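Side-chain contacts in putative thiosugar synthase (Amycolatopsis orientalis, PDB 4N6F), which probably acts as a ThiG-like thiosugar synthase, a TIM-barrel enzyme that binds a sugar phosphate and accepts sulfur from a carrier protein: residues A[112-117]-A[160-165]; A[141-144]-A[148-151]; A[31-34]-A[38-41]; A[41-46]-A[71-76]; A[24-29]-A[235-240]. One frame throughout, in Å; residues are numbered along the deposited sequence.

Contact 1: residues A[112-117]-A[160-165]. With F6R (fructose -6-phosphate), chain F.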
# COMPACT_ATOMS: atom_id res chain seq x y z
N ASP A 112 -26.69 2.03 8.03
CA ASP A 112 -26.57 3.07 7.02
C ASP A 112 -27.87 3.88 6.98
O ASP A 112 -28.96 3.31 6.83
CB ASP A 112 -26.30 2.44 5.65
CG ASP A 112 -24.87 1.95 5.50
OD1 ASP A 112 -23.96 2.78 5.52
OD2 ASP A 112 -24.65 0.73 5.33
N VAL A 113 -27.73 5.19 7.16
CA VAL A 113 -28.82 6.14 7.03
C VAL A 113 -28.29 7.28 6.18
O VAL A 113 -27.48 8.09 6.64
CB VAL A 113 -29.26 6.69 8.40
CG1 VAL A 113 -30.43 7.66 8.24
CG2 VAL A 113 -29.65 5.55 9.33
N ARG A 114 -28.74 7.34 4.93
CA ARG A 114 -28.16 8.27 3.95
C ARG A 114 -29.15 9.29 3.40
O ARG A 114 -30.34 9.03 3.31
CB ARG A 114 -27.56 7.49 2.79
CG ARG A 114 -26.63 6.40 3.27
CD ARG A 114 -25.85 5.77 2.14
NE ARG A 114 -24.89 4.81 2.67
CZ ARG A 114 -24.06 4.08 1.94
NH1 ARG A 114 -24.05 4.19 0.61
NH2 ARG A 114 -23.23 3.24 2.55
N GLY A 115 -28.62 10.47 3.06
CA GLY A 115 -29.34 11.45 2.27
C GLY A 115 -29.44 10.99 0.82
O GLY A 115 -28.77 10.03 0.42
N ASP A 116 -30.26 11.67 0.03
CA ASP A 116 -30.49 11.28 -1.37
C ASP A 116 -29.23 11.41 -2.24
O ASP A 116 -29.15 10.81 -3.31
CB ASP A 116 -31.68 12.04 -1.99
CG ASP A 116 -33.01 11.31 -1.81
OD1 ASP A 116 -33.20 10.60 -0.80
OD2 ASP A 116 -33.88 11.44 -2.71
N ASP A 117 -28.24 12.18 -1.78
CA ASP A 117 -26.94 12.25 -2.46
C ASP A 117 -26.00 11.07 -2.12
O ASP A 117 -24.82 11.11 -2.47
CB ASP A 117 -26.24 13.59 -2.18
CG ASP A 117 -25.86 13.77 -0.73
OD1 ASP A 117 -26.60 13.28 0.16
OD2 ASP A 117 -24.82 14.41 -0.47
N ALA A 160 -18.02 -0.33 16.38
CA ALA A 160 -16.99 0.20 15.50
C ALA A 160 -17.63 1.30 14.65
O ALA A 160 -18.85 1.37 14.55
CB ALA A 160 -16.43 -0.89 14.60
N LEU A 161 -16.78 2.15 14.07
CA LEU A 161 -17.22 3.28 13.27
C LEU A 161 -16.72 3.13 11.86
O LEU A 161 -15.53 2.98 11.65
CB LEU A 161 -16.60 4.58 13.81
CG LEU A 161 -17.49 5.60 14.46
CD1 LEU A 161 -16.67 6.87 14.69
CD2 LEU A 161 -18.71 5.91 13.59
N ARG A 162 -17.62 3.20 10.90
CA ARG A 162 -17.22 3.29 9.51
C ARG A 162 -17.21 4.78 9.16
O ARG A 162 -18.17 5.50 9.45
CB ARG A 162 -18.17 2.50 8.61
CG ARG A 162 -18.19 1.00 8.92
CD ARG A 162 -19.57 0.37 8.70
NE ARG A 162 -20.06 0.66 7.35
CZ ARG A 162 -21.31 0.99 7.03
NH1 ARG A 162 -21.60 1.26 5.76
NH2 ARG A 162 -22.27 1.06 7.94
N VAL A 163 -16.10 5.23 8.58
CA VAL A 163 -15.87 6.65 8.32
C VAL A 163 -15.59 6.87 6.83
O VAL A 163 -14.78 6.16 6.24
CB VAL A 163 -14.69 7.16 9.19
CG1 VAL A 163 -14.33 8.60 8.85
CG2 VAL A 163 -15.04 7.06 10.67
N MET A 164 -16.26 7.85 6.23
CA MET A 164 -16.21 8.04 4.78
C MET A 164 -14.89 8.65 4.37
O MET A 164 -14.50 9.69 4.89
CB MET A 164 -17.36 8.90 4.29
CG MET A 164 -17.28 9.27 2.81
SD MET A 164 -18.82 9.90 2.11
CE MET A 164 -19.47 8.42 1.36
N ALA A 165 -14.20 7.99 3.45
CA ALA A 165 -12.95 8.47 2.89
C ALA A 165 -13.20 9.47 1.75
O ALA A 165 -12.57 10.52 1.70
CB ALA A 165 -12.13 7.29 2.38
C1 F6R F . -22.79 -0.21 3.04
C2 F6R F . -22.25 -0.68 1.72
C3 F6R F . -21.96 0.27 0.58
C4 F6R F . -20.66 1.01 0.88
C5 F6R F . -20.09 1.68 -0.37
C6 F6R F . -18.60 1.92 -0.22
O2 F6R F . -21.96 -1.87 1.56
O3 F6R F . -23.01 1.21 0.32
O4 F6R F . -20.90 2.01 1.88
O5 F6R F . -20.30 0.89 -1.53
O6 F6R F . -18.16 2.69 -1.34
P F6R F . -17.41 2.07 -2.60
O1P F6R F . -18.51 1.39 -3.36
O2P F6R F . -16.38 1.11 -2.06
O3P F6R F . -16.79 3.29 -3.21
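Asp112 and Arg162 meet in a salt bridge beside the bound fructose 6-phosphate. Arg162 NH1 donates to Asp112 OD1 at 2.8 Å. The N-H...O angle is 149°, and the syn lone pair of OD1 is used. The same nitrogen makes a weak bond to Asp112 OD2 at 3.1 Å. The carboxylate and guanidinium planes stand almost upright to each other, 87° apart. This is therefore not the flat pairing in which two nitrogens face two oxygens. Arg162 reaches Asp112 by folding its chain at chi2 and again at chi3 (54°). Its other nitrogens are also held: NE pairs with Glu194 and NH2 bonds to the carbonyl of Leu140. The guanidinium is thus fixed in its rotation.

Arg114 instead runs extended from CG to NE. Its NH2 bonds to Asp112 OD1 at 3.1 Å, coming from above the carboxylate plane. OD1 thus takes two donors from different directions, and Asp112 links the two arginines. Arg114 NH2 also donates to F6R O4 at 2.7 Å and, weakly, to F6R O3 at 3.0 Å. The second oxygen, Asp112 OD2, lies 3.1 Å from F6R C1. The salt-bridge network therefore forms part of the wall of the sugar pocket.

Asp112 and Arg114 belong to the loop that leaves strand 108-111 and leads to helix 122-134. Arg162 projects from strand 161-164. Strand 138-143 runs between those two strands in the sheet, and its Phe142 touches all three charged side chains.

Contact 2: residues A[141-144]-A[148-151]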
# COMPACT_ATOMS: atom_id res chain seq x y z
N PRO A 141 -22.09 1.93 12.47
CA PRO A 141 -22.62 3.03 11.68
C PRO A 141 -21.60 3.67 10.74
O PRO A 141 -20.40 3.59 10.98
CB PRO A 141 -23.11 4.04 12.73
CG PRO A 141 -22.35 3.72 13.97
CD PRO A 141 -21.89 2.31 13.89
N PHE A 142 -22.10 4.29 9.68
CA PHE A 142 -21.30 4.96 8.67
C PHE A 142 -21.53 6.46 8.83
O PHE A 142 -22.68 6.91 8.89
CB PHE A 142 -21.77 4.49 7.29
CG PHE A 142 -20.87 4.86 6.13
CD1 PHE A 142 -19.51 5.06 6.30
CD2 PHE A 142 -21.39 4.93 4.86
CE1 PHE A 142 -18.70 5.38 5.21
CE2 PHE A 142 -20.59 5.24 3.76
CZ PHE A 142 -19.24 5.46 3.94
N ILE A 143 -20.44 7.22 8.95
CA ILE A 143 -20.52 8.68 9.10
C ILE A 143 -19.49 9.40 8.24
O ILE A 143 -18.45 8.84 7.86
CB ILE A 143 -20.33 9.14 10.57
CG1 ILE A 143 -18.95 8.75 11.11
CG2 ILE A 143 -21.41 8.55 11.46
CD1 ILE A 143 -18.53 9.53 12.34
N LEU A 144 -19.81 10.66 7.92
CA LEU A 144 -18.83 11.63 7.49
C LEU A 144 -17.93 11.94 8.66
O LEU A 144 -18.42 12.05 9.80
CB LEU A 144 -19.49 12.93 7.01
CG LEU A 144 -20.49 12.83 5.85
CD1 LEU A 144 -21.07 14.20 5.53
CD2 LEU A 144 -19.84 12.21 4.63
N ALA A 148 -17.69 15.29 16.79
CA ALA A 148 -18.84 15.27 17.70
C ALA A 148 -19.75 14.07 17.42
O ALA A 148 -20.21 13.41 18.34
CB ALA A 148 -19.62 16.58 17.60
N THR A 149 -20.00 13.80 16.15
CA THR A 149 -20.78 12.63 15.76
C THR A 149 -20.11 11.35 16.25
O THR A 149 -20.76 10.48 16.85
CB THR A 149 -20.94 12.56 14.22
OG1 THR A 149 -21.48 13.80 13.73
CG2 THR A 149 -21.86 11.41 13.82
N ALA A 150 -18.81 11.23 16.02
CA ALA A 150 -18.07 10.04 16.39
C ALA A 150 -18.13 9.81 17.90
O ALA A 150 -18.34 8.68 18.36
CB ALA A 150 -16.63 10.14 15.91
N ARG A 151 -17.97 10.88 18.66
CA ARG A 151 -18.05 10.80 20.12
C ARG A 151 -19.43 10.41 20.63
O ARG A 151 -19.54 9.63 21.59
CB ARG A 151 -17.61 12.12 20.75
CG ARG A 151 -16.13 12.41 20.57
CD ARG A 151 -15.74 13.70 21.28
NE ARG A 151 -14.29 13.87 21.32
CZ ARG A 151 -13.67 15.02 21.58
NH1 ARG A 151 -14.37 16.14 21.81
NH2 ARG A 151 -12.35 15.08 21.58
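Ile143 and Thr149 are the nearest residues across the contact, with CA atoms 7.7 Å apart. Residues 141-143 are extended, the end of strand 138-143. Ile143 has phi -137° and psi 155°. Its backbone bonds to Arg162 and Met164 of the next strand, 161-164. Residues 148-151 are regular helix. The turn between the two segments is short, so the helix folds back at once against the strand it follows.

The side-chain contact is small and apolar. Ile143 and Thr149 reach toward each other tip to tip, with Ile143 CG2 3.7 Å from Thr149 CG2. Ile143 CG1 sits between the backbone N and the carbonyl carbon (chi1 62°). This sends CD1 out to the helix, while CG2 remains beside it to meet the threonine. Ile143 CD1 lies 4.1 Å from Ala150 CB, and it is equally close to Thr149 CG2. One isoleucine thus touches two successive helix residues with its two branches. Thr149 turns its methyl to the isoleucine, and its OG1 is hydrogen-bonded to Asp146 just before the segment. The threonine therefore serves the apolar layer and the polar start of the helix at the same time. Leu153 of the same helix and Leu161 of strand 161-164 add to the apolar surroundings of Ile143.

Phe142, one residue earlier, touches the bound sugar phosphate instead. Ile143 belongs to the layer between strands and helices. This division is that of a TIM barrel, and the contact joins the first strand and the helix of the beta-alpha-beta unit 138-164.

Contact 3: residues A[31-34]-A[38-41]. With F6R (fructose -6-phosphate), chain F.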
# COMPACT_ATOMS: atom_id res chain seq x y z
N GLU A 31 -23.54 -6.58 -0.58
CA GLU A 31 -25.00 -6.72 -0.45
C GLU A 31 -25.79 -6.49 -1.75
O GLU A 31 -26.89 -7.02 -1.89
CB GLU A 31 -25.57 -5.89 0.74
CG GLU A 31 -25.31 -4.39 0.73
CD GLU A 31 -24.25 -3.97 1.75
OE1 GLU A 31 -23.08 -4.33 1.54
OE2 GLU A 31 -24.58 -3.27 2.75
N GLN A 32 -25.22 -5.74 -2.70
CA GLN A 32 -25.87 -5.50 -3.99
C GLN A 32 -25.48 -6.49 -5.10
O GLN A 32 -26.08 -6.49 -6.16
CB GLN A 32 -25.58 -4.07 -4.46
CG GLN A 32 -26.17 -3.01 -3.55
CD GLN A 32 -26.18 -1.63 -4.19
OE1 GLN A 32 -25.18 -1.21 -4.80
NE2 GLN A 32 -27.29 -0.91 -4.06
N TYR A 33 -24.50 -7.34 -4.84
CA TYR A 33 -24.02 -8.31 -5.83
C TYR A 33 -25.07 -9.41 -5.96
O TYR A 33 -25.54 -9.94 -4.95
CB TYR A 33 -22.71 -8.96 -5.36
CG TYR A 33 -21.49 -8.06 -5.13
CD1 TYR A 33 -21.60 -6.68 -4.93
CD2 TYR A 33 -20.22 -8.62 -5.09
CE1 TYR A 33 -20.48 -5.90 -4.71
CE2 TYR A 33 -19.09 -7.85 -4.86
CZ TYR A 33 -19.23 -6.48 -4.68
OH TYR A 33 -18.09 -5.73 -4.46
N ASP A 34 -25.46 -9.78 -7.19
CA ASP A 34 -26.38 -10.92 -7.38
C ASP A 34 -25.75 -12.13 -8.11
O ASP A 34 -26.44 -13.10 -8.43
CB ASP A 34 -27.71 -10.48 -8.05
CG ASP A 34 -27.56 -10.13 -9.54
OD1 ASP A 34 -26.43 -10.12 -10.07
OD2 ASP A 34 -28.60 -9.86 -10.18
N LEU A 38 -19.06 -14.40 -8.31
CA LEU A 38 -18.40 -13.16 -7.93
C LEU A 38 -18.23 -13.05 -6.41
O LEU A 38 -17.15 -12.72 -5.92
CB LEU A 38 -19.17 -11.94 -8.44
CG LEU A 38 -18.64 -10.56 -7.99
CD1 LEU A 38 -17.26 -10.31 -8.57
CD2 LEU A 38 -19.60 -9.44 -8.37
N VAL A 39 -19.31 -13.30 -5.68
CA VAL A 39 -19.27 -13.20 -4.23
C VAL A 39 -18.24 -14.19 -3.69
O VAL A 39 -17.35 -13.81 -2.93
CB VAL A 39 -20.65 -13.45 -3.59
CG1 VAL A 39 -20.55 -13.58 -2.08
CG2 VAL A 39 -21.61 -12.32 -3.94
N ARG A 40 -18.35 -15.44 -4.13
CA ARG A 40 -17.43 -16.50 -3.71
C ARG A 40 -15.97 -16.08 -3.93
O ARG A 40 -15.17 -16.08 -3.00
CB ARG A 40 -17.73 -17.78 -4.48
CG ARG A 40 -16.79 -18.96 -4.22
CD ARG A 40 -16.89 -19.97 -5.36
NE ARG A 40 -16.27 -19.45 -6.58
CZ ARG A 40 -16.68 -19.70 -7.83
NH1 ARG A 40 -16.03 -19.16 -8.85
NH2 ARG A 40 -17.75 -20.45 -8.06
N ASP A 41 -15.65 -15.69 -5.16
CA ASP A 41 -14.26 -15.44 -5.52
C ASP A 41 -13.69 -14.24 -4.78
O ASP A 41 -12.55 -14.25 -4.34
CB ASP A 41 -14.13 -15.21 -7.03
CG ASP A 41 -14.37 -16.48 -7.84
OD1 ASP A 41 -14.07 -17.61 -7.36
OD2 ASP A 41 -14.86 -16.35 -8.98
C1 F6R F . -22.79 -0.21 3.04
C2 F6R F . -22.25 -0.68 1.72
C3 F6R F . -21.96 0.27 0.58
C4 F6R F . -20.66 1.01 0.88
C5 F6R F . -20.09 1.68 -0.37
C6 F6R F . -18.60 1.92 -0.22
O2 F6R F . -21.96 -1.87 1.56
O3 F6R F . -23.01 1.21 0.32
O4 F6R F . -20.90 2.01 1.88
O5 F6R F . -20.30 0.89 -1.53
O6 F6R F . -18.16 2.69 -1.34
P F6R F . -17.41 2.07 -2.60
O1P F6R F . -18.51 1.39 -3.36
O2P F6R F . -16.38 1.11 -2.06
O3P F6R F . -16.79 3.29 -3.21
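Tyr33 packs on Leu38 and Val39 where the loop after strand 26-28 leaves the fructose 6-phosphate pocket and enters helix 36-46. Tyr33 CD2 lies 3.4 Å from Leu38 CD2, a tight contact. The two side chains cross at about a right angle, and the methyl approaches the ring obliquely. Leu38 has CG anti to its backbone N (chi1 175°), which carries its CD2 methyl to the tyrosine. Lower down the same side chain, Tyr33 CB meets Val39 CG2 at 3.8 Å. The ring is thus held near its base by the first full turn of the helix. Its far end is polar: Tyr33 OH bonds to OD1 of Asn217, and ND2 of Asn217 bonds to the ligand. Tyr33 is therefore well placed to position that asparagine.

Glu31 takes part on the ligand side. Glu31 OE1 comes within 2.7 Å of F6R O2, the oxygen on C2. Glu31 OE2 is hydrogen-bonded to the hydroxyls of Thr83 and Ser85, which fix the carboxylate. Replacing Glu31 with an alanine would probably leave those two hydroxyls without their shared partner and open a gap beside F6R O2.

On the helix, Arg40 grips its neighbour Asp41. Arg40 NE at 3.0 Å and NH1 at 2.9 Å both bond to Asp41 OD1, from the same face of the carboxylate. Gln32 and Asp34 are calcium ligands known for this protein, although no calcium is bound there in this chain. A loop that lines the pocket and then starts the next helix is the usual beta-alpha loop of a TIM barrel.

Contact 4: residues A[41-46]-A[71-76]. With CA (calcium ion), chain D.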
# COMPACT_ATOMS: atom_id res chain seq x y z
N ASP A 41 -15.65 -15.69 -5.16
CA ASP A 41 -14.26 -15.44 -5.52
C ASP A 41 -13.69 -14.24 -4.78
O ASP A 41 -12.55 -14.25 -4.34
CB ASP A 41 -14.13 -15.21 -7.03
CG ASP A 41 -14.37 -16.48 -7.84
OD1 ASP A 41 -14.07 -17.61 -7.36
OD2 ASP A 41 -14.86 -16.35 -8.98
N VAL A 42 -14.52 -13.22 -4.63
CA VAL A 42 -14.12 -11.98 -3.97
C VAL A 42 -13.93 -12.20 -2.47
O VAL A 42 -12.94 -11.75 -1.91
CB VAL A 42 -15.13 -10.86 -4.30
CG1 VAL A 42 -15.28 -9.87 -3.17
CG2 VAL A 42 -14.73 -10.14 -5.58
N LEU A 43 -14.86 -12.90 -1.82
CA LEU A 43 -14.72 -13.17 -0.39
C LEU A 43 -13.51 -14.08 -0.10
O LEU A 43 -12.80 -13.85 0.88
CB LEU A 43 -16.00 -13.75 0.22
CG LEU A 43 -17.19 -12.80 0.33
CD1 LEU A 43 -18.42 -13.52 0.87
CD2 LEU A 43 -16.90 -11.59 1.20
N ASN A 44 -13.28 -15.08 -0.96
CA ASN A 44 -12.08 -15.92 -0.84
C ASN A 44 -10.80 -15.14 -1.03
O ASN A 44 -9.93 -15.16 -0.17
CB ASN A 44 -12.11 -17.10 -1.84
CG ASN A 44 -12.98 -18.26 -1.38
OD1 ASN A 44 -13.13 -18.50 -0.18
ND2 ASN A 44 -13.53 -18.99 -2.33
N ALA A 45 -10.68 -14.44 -2.15
CA ALA A 45 -9.43 -13.73 -2.48
C ALA A 45 -9.14 -12.51 -1.59
O ALA A 45 -7.99 -12.18 -1.35
CB ALA A 45 -9.42 -13.31 -3.94
N ALA A 46 -10.18 -11.84 -1.10
CA ALA A 46 -10.00 -10.78 -0.09
C ALA A 46 -9.58 -11.32 1.30
O ALA A 46 -9.09 -10.55 2.12
CB ALA A 46 -11.26 -9.95 0.03
N ASP A 71 -22.83 -23.84 -0.68
CA ASP A 71 -22.03 -25.04 -1.00
C ASP A 71 -20.74 -24.70 -1.77
O ASP A 71 -20.03 -25.60 -2.21
CB ASP A 71 -22.85 -26.09 -1.76
CG ASP A 71 -23.23 -25.66 -3.17
OD1 ASP A 71 -22.96 -24.51 -3.56
OD2 ASP A 71 -23.81 -26.48 -3.90
N GLU A 72 -20.46 -23.41 -1.94
CA GLU A 72 -19.23 -22.97 -2.59
C GLU A 72 -18.30 -22.17 -1.68
O GLU A 72 -17.13 -22.01 -2.00
CB GLU A 72 -19.56 -22.16 -3.83
CG GLU A 72 -20.13 -23.02 -4.93
CD GLU A 72 -20.65 -22.20 -6.08
OE1 GLU A 72 -19.82 -21.50 -6.71
OE2 GLU A 72 -21.87 -22.26 -6.36
N LEU A 73 -18.85 -21.63 -0.60
CA LEU A 73 -18.10 -20.93 0.44
C LEU A 73 -18.44 -21.57 1.78
O LEU A 73 -19.58 -21.95 1.98
CB LEU A 73 -18.52 -19.46 0.51
CG LEU A 73 -17.62 -18.37 -0.06
CD1 LEU A 73 -18.22 -17.03 0.34
CD2 LEU A 73 -16.19 -18.47 0.43
N PRO A 74 -17.46 -21.65 2.70
CA PRO A 74 -17.77 -22.07 4.07
C PRO A 74 -18.34 -20.90 4.89
O PRO A 74 -17.60 -20.24 5.60
CB PRO A 74 -16.41 -22.52 4.61
CG PRO A 74 -15.42 -21.68 3.87
CD PRO A 74 -16.01 -21.46 2.49
N LEU A 75 -19.64 -20.66 4.78
CA LEU A 75 -20.25 -19.50 5.44
C LEU A 75 -20.24 -19.61 6.97
O LEU A 75 -20.47 -18.62 7.66
CB LEU A 75 -21.67 -19.26 4.93
CG LEU A 75 -21.78 -18.89 3.44
CD1 LEU A 75 -23.24 -18.83 3.03
CD2 LEU A 75 -21.08 -17.58 3.11
N ASP A 76 -19.96 -20.80 7.49
CA ASP A 76 -19.76 -21.01 8.92
C ASP A 76 -18.47 -20.36 9.44
O ASP A 76 -18.37 -20.07 10.63
CB ASP A 76 -19.74 -22.51 9.26
CG ASP A 76 -18.59 -23.25 8.58
OD1 ASP A 76 -18.70 -23.53 7.36
OD2 ASP A 76 -17.57 -23.54 9.25
CA CA D . -23.74 -23.47 -5.72
O HOH W 1 -22.17 -25.63 -6.62
O HOH W 2 -25.67 -24.77 -5.46
O HOH W 3 -23.83 -23.62 -8.39
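Leu73 makes the apolar contact with Leu43. Its CD1 lies 3.6 Å from Leu43 CD1, and the two side chains cross at about a right angle. The other methyl, Leu73 CD2, is 3.1 Å from Asn44 OD1. That is close for a carbon and an oxygen. Leu73 also has a chi1 of -104°, away from any staggered position, which suggests some strain in the side chain. With an alanine in place of Leu73, both methyls would go, and a gap would probably open against Leu43 and the Asn44 amide.

The polar part is a calcium site shared by this loop and the end of helix 60-70. Asp71 OD1 binds the calcium at 2.5 Å and Glu72 OE2 at 2.3 Å. Asp68 and three waters complete the shell. Two of these waters also donate to Asp71 OD2, one of them weakly. Glu72 OE1 points back to Arg40 in a salt bridge, so Glu72 ties the metal to helix 36-46.

Pro74 centres an inverse gamma turn that redirects the chain after Leu73. Leu43 also packs on Val28 of strand 26-28 and on Phe78. Leu75 rests on helix 60-70, and Ala46 touches helix 226-245.

Contact 5: residues A[24-29]-A[235-240]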
# COMPACT_ATOMS: atom_id res chain seq x y z
N SER A 24 -10.06 -10.32 9.69
CA SER A 24 -9.74 -9.84 8.35
C SER A 24 -9.82 -8.34 8.32
O SER A 24 -10.74 -7.76 8.86
CB SER A 24 -10.71 -10.39 7.31
OG SER A 24 -10.85 -11.79 7.45
N ARG A 25 -8.84 -7.73 7.64
CA ARG A 25 -8.72 -6.29 7.55
C ARG A 25 -9.42 -5.70 6.33
O ARG A 25 -9.39 -4.48 6.13
CB ARG A 25 -7.23 -5.94 7.49
CG ARG A 25 -6.44 -6.47 8.67
CD ARG A 25 -6.86 -5.72 9.91
NE ARG A 25 -6.23 -6.23 11.12
CZ ARG A 25 -6.07 -5.53 12.23
NH1 ARG A 25 -6.48 -4.27 12.31
NH2 ARG A 25 -5.48 -6.09 13.27
N ILE A 26 -10.02 -6.56 5.51
CA ILE A 26 -10.83 -6.14 4.38
C ILE A 26 -12.25 -6.63 4.61
O ILE A 26 -12.46 -7.83 4.82
CB ILE A 26 -10.31 -6.75 3.06
CG1 ILE A 26 -8.89 -6.28 2.74
CG2 ILE A 26 -11.23 -6.39 1.92
CD1 ILE A 26 -8.77 -4.79 2.50
N LEU A 27 -13.20 -5.71 4.61
CA LEU A 27 -14.62 -6.05 4.55
C LEU A 27 -15.06 -5.82 3.12
O LEU A 27 -14.62 -4.86 2.48
CB LEU A 27 -15.44 -5.19 5.50
CG LEU A 27 -15.19 -5.29 7.01
CD1 LEU A 27 -15.97 -4.22 7.76
CD2 LEU A 27 -15.61 -6.62 7.55
N VAL A 28 -15.92 -6.68 2.61
CA VAL A 28 -16.43 -6.54 1.25
C VAL A 28 -17.92 -6.26 1.27
O VAL A 28 -18.70 -7.07 1.79
CB VAL A 28 -16.16 -7.79 0.40
CG1 VAL A 28 -16.63 -7.56 -1.03
CG2 VAL A 28 -14.68 -8.13 0.40
N GLY A 29 -18.30 -5.12 0.71
CA GLY A 29 -19.68 -4.69 0.69
C GLY A 29 -20.37 -5.35 -0.49
O GLY A 29 -20.48 -4.76 -1.56
N GLN A 235 -3.40 -8.02 0.74
CA GLN A 235 -1.97 -7.83 0.95
C GLN A 235 -1.67 -6.43 1.41
O GLN A 235 -0.85 -6.23 2.30
CB GLN A 235 -1.19 -8.13 -0.33
CG GLN A 235 -1.24 -9.59 -0.76
CD GLN A 235 -0.68 -10.52 0.30
OE1 GLN A 235 -1.20 -11.62 0.52
NE2 GLN A 235 0.37 -10.08 0.97
N ALA A 236 -2.33 -5.45 0.80
CA ALA A 236 -2.13 -4.05 1.12
C ALA A 236 -2.55 -3.70 2.55
O ALA A 236 -1.94 -2.85 3.20
CB ALA A 236 -2.86 -3.17 0.13
N ALA A 237 -3.63 -4.33 3.00
CA ALA A 237 -4.13 -4.14 4.36
C ALA A 237 -3.12 -4.65 5.37
O ALA A 237 -2.84 -4.00 6.37
CB ALA A 237 -5.46 -4.87 4.53
N LEU A 238 -2.55 -5.81 5.09
CA LEU A 238 -1.54 -6.39 5.96
C LEU A 238 -0.24 -5.60 5.95
O LEU A 238 0.34 -5.37 7.00
CB LEU A 238 -1.31 -7.87 5.62
CG LEU A 238 -2.56 -8.73 5.93
CD1 LEU A 238 -2.38 -10.17 5.46
CD2 LEU A 238 -2.93 -8.71 7.42
N ALA A 239 0.21 -5.16 4.77
CA ALA A 239 1.40 -4.30 4.66
C ALA A 239 1.20 -2.99 5.40
O ALA A 239 2.10 -2.49 6.04
CB ALA A 239 1.74 -4.01 3.20
N GLY A 240 0.01 -2.42 5.25
CA GLY A 240 -0.31 -1.14 5.88
C GLY A 240 -0.33 -1.24 7.39
O GLY A 240 0.10 -0.32 8.08
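Arg25 and Ile26 turn to Ala237 through similar torsions. In both, the first carbon of the longer branch lies anti to the carbonyl carbon. Arg25 CB points to the helix from the backbone; the bend at chi2 (-69°) then leads the charged end away. Ile26 also bends at chi2 (-64°), which brings its CD1 round to the same alanine.

Ala237 CB is the meeting point. It lies 3.6 Å from Arg25 CB and 3.9 Å from Ile26 CD1. The small methyl lets the chains come close: the CA atoms of Arg25 and Ala237 are 6.0 Å apart. A weaker touch follows at the next helix residue, where Arg25 CG is 4.3 Å from Leu238 CD2. The arginine thus uses its aliphatic base for packing. Its guanidinium goes elsewhere, and Arg25 NH1 bonds to the carbonyl of Ser212.

Strand 26-28 pairs with strand 213-216, and helix 226-245 is the last helix of the chain. The contact therefore brings the chain's final helix against its first barrel strand, which suits the closing of a TIM barrel. Val203 of helix 200-208 touches both Ile26 and Ala237. On another side of the helix, Ala236 and Ala239 pack on residues of the second subunit, so this helix serves the barrel and the dimer together.

The chemistry across the segments is of methyl and methylene groups, without salt bridge or polar bond. Cohesion here depends on close fit, and the one charge in the contact is dealt with outside it.

Contacts 1 and 2 are buried and share the sheet. Strands 138-143 and 161-164 are neighbours, and Arg162 backbone atoms probably bond to Pro141 and Ile143. Contact 1 is ionic and faces the sugar; contact 2 is apolar and faces a helix. Contact 3 also reaches the ligand, but its packing is partly exposed. It shares Asp41 and helix 36-46 with contact 4, and Arg40 joins Glu72 across them. Contact 4 mixes a buried leucine pair with a calcium site at the surface. Contact 5 is apolar and partly buried; its Val28 packs on Val42, Leu43 and Ala46 of contact 4. Contacts 1 and 4 lie on opposite sides of the chain's centre.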